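Side-chain contact in 6-aminohexanoate-cyclic-dimer hydrolase (Arthrobacter sp., PDB 3A2Q), which hydrolyses the cyclic dimer of 6-aminohexanoate, a nylon-6 by-product, to the linear dimer by opening one of its amide bonds: residues V260-H265 and G283-L288. The protein carries 1 engineered substitution. Residues are numbered along the deposited sequence; the frame is centred on the assembly and turned at random.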
loop_
_atom_site.group_PDB
_atom_site.type_symbol
_atom_site.label_atom_id
_atom_site.label_comp_id
_atom_site.label_asym_id
_atom_site.label_seq_id
_atom_site.Cartn_x
_atom_site.Cartn_y
_atom_site.Cartn_z
ATOM N N VAL A 260 -9.152 -22.619 -5.966
ATOM C CA VAL A 260 -9.378 -21.183 -6.042
ATOM C C VAL A 260 -10.844 -20.816 -5.924
ATOM O O VAL A 260 -11.694 -21.408 -6.585
ATOM C CB VAL A 260 -8.850 -20.619 -7.381
ATOM C CG1 VAL A 260 -9.055 -19.104 -7.431
ATOM C CG2 VAL A 260 -7.385 -20.972 -7.553
ATOM N N GLY A 261 -11.132 -19.836 -5.075
ATOM C CA GLY A 261 -12.494 -19.368 -4.913
ATOM C C GLY A 261 -12.538 -17.954 -5.467
ATOM O O GLY A 261 -11.610 -17.177 -5.249
ATOM N N VAL A 262 -13.593 -17.614 -6.197
ATOM C CA VAL A 262 -13.704 -16.277 -6.763
ATOM C C VAL A 262 -14.952 -15.590 -6.229
ATOM O O VAL A 262 -16.011 -16.207 -6.088
ATOM C CB VAL A 262 -13.735 -16.316 -8.317
ATOM C CG1 VAL A 262 -14.850 -17.216 -8.800
ATOM C CG2 VAL A 262 -13.914 -14.909 -8.873
ATOM N N LEU A 263 -14.807 -14.310 -5.903
ATOM C CA LEU A 263 -15.900 -13.512 -5.371
ATOM C C LEU A 263 -16.212 -12.376 -6.338
ATOM O O LEU A 263 -15.346 -11.543 -6.625
ATOM C CB LEU A 263 -15.499 -12.933 -4.011
ATOM C CG LEU A 263 -16.489 -11.973 -3.336
ATOM C CD1 LEU A 263 -17.801 -12.696 -3.048
ATOM C CD2 LEU A 263 -15.882 -11.437 -2.036
ATOM N N THR A 264 -17.443 -12.337 -6.842
ATOM C CA THR A 264 -17.824 -11.279 -7.769
ATOM C C THR A 264 -19.107 -10.530 -7.400
ATOM O O THR A 264 -19.855 -10.074 -8.266
ATOM C CB THR A 264 -17.918 -11.811 -9.215
ATOM O OG1 THR A 264 -18.780 -12.951 -9.261
ATOM C CG2 THR A 264 -16.530 -12.202 -9.716
ATOM N N HIS A 265 -19.360 -10.419 -6.101
ATOM C CA HIS A 265 -20.502 -9.663 -5.593
ATOM C C HIS A 265 -20.087 -9.207 -4.199
ATOM O O HIS A 265 -19.074 -9.672 -3.674
ATOM C CB HIS A 265 -21.785 -10.517 -5.536
ATOM C CG HIS A 265 -21.815 -11.523 -4.425
ATOM N ND1 HIS A 265 -21.075 -12.685 -4.446
ATOM C CD2 HIS A 265 -22.506 -11.538 -3.261
ATOM C CE1 HIS A 265 -21.310 -13.374 -3.343
ATOM N NE2 HIS A 265 -22.175 -12.699 -2.607
ATOM N N GLY A 283 -12.662 -12.273 -15.106
ATOM C CA GLY A 283 -11.736 -12.529 -16.196
ATOM C C GLY A 283 -10.451 -13.186 -15.725
ATOM O O GLY A 283 -9.915 -14.061 -16.402
ATOM N N ALA A 284 -9.950 -12.758 -14.569
ATOM C CA ALA A 284 -8.726 -13.322 -14.012
ATOM C C ALA A 284 -8.985 -14.760 -13.575
ATOM O O ALA A 284 -8.125 -15.625 -13.719
ATOM C CB ALA A 284 -8.252 -12.486 -12.822
ATOM N N ALA A 285 -10.176 -15.000 -13.033
ATOM C CA ALA A 285 -10.567 -16.329 -12.579
ATOM C C ALA A 285 -10.633 -17.277 -13.776
ATOM O O ALA A 285 -10.224 -18.427 -13.685
ATOM C CB ALA A 285 -11.923 -16.267 -11.885
ATOM N N ALA A 286 -11.146 -16.784 -14.898
ATOM C CA ALA A 286 -11.244 -17.594 -16.107
ATOM C C ALA A 286 -9.849 -17.964 -16.596
ATOM O O ALA A 286 -9.619 -19.082 -17.053
ATOM C CB ALA A 286 -11.993 -16.833 -17.190
ATOM N N ALA A 287 -8.920 -17.017 -16.499
ATOM C CA ALA A 287 -7.547 -17.260 -16.926
ATOM C C ALA A 287 -6.892 -18.315 -16.034
ATOM O O ALA A 287 -6.085 -19.119 -16.499
ATOM C CB ALA A 287 -6.742 -15.957 -16.887
ATOM N N LEU A 288 -7.233 -18.316 -14.749
ATOM C CA LEU A 288 -6.665 -19.306 -13.843
ATOM C C LEU A 288 -7.251 -20.677 -14.171
ATOM O O LEU A 288 -6.555 -21.685 -14.099
ATOM C CB LEU A 288 -6.947 -18.937 -12.379
ATOM C CG LEU A 288 -6.231 -17.696 -11.826
ATOM C CD1 LEU A 288 -6.648 -17.470 -10.374
ATOM C CD2 LEU A 288 -4.722 -17.876 -11.916
#
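Leu288 N donates to Ala284 O over 3.0 Å, a helical backbone bond that fixes the turn from which Leu288 reaches Val260. The contact belongs to a beta-alpha-beta crossover: strand 259-262 leads into helix 275-290, which packs against the sheet before the chain returns as the parallel strand 294-297 at its edge. Val260 and Val262, two residues apart on the strand, both start toward the helix and meet Ala285 and Leu288, one turn apart on it. The two segments meet entirely through apolar groups, burying 128 Å² in all. At Val262 the backbones come nearest, its CA lying 6.6 Å from Ala285 CA, a spacing that the small methyl of the alanine permits. Ala285 CB sits against the valine's branch, 4.0 Å from Val262 CB. Leu288 spans a wider gap with a longer side chain; with CG anti to the carbonyl carbon and CD1 anti to CA (chi2 179°), this methyl lies on the strand side, and the side chains of Val260 and Leu288 cross at about a right angle. Val295 of strand 294-297 touches Val260, Ala285 and Leu288, joining both pairs into one hydrophobic layer, while Ile385 of strand 383-387 and Val466 and Leu470 of helix 460-473 also pack on Leu288. Past the strand's end, Thr264 OG1 hydrogen-bonds Arg282 NH2, a polar link to the same helix. The contact is structural packing away from the ligand pocket. Val260 meets Leu288 by single methyls, CG1 on CD1 at 4.1 Å, and Val262 turns CG2, anti to its own N, onto Ala285 CB at 3.9 Å.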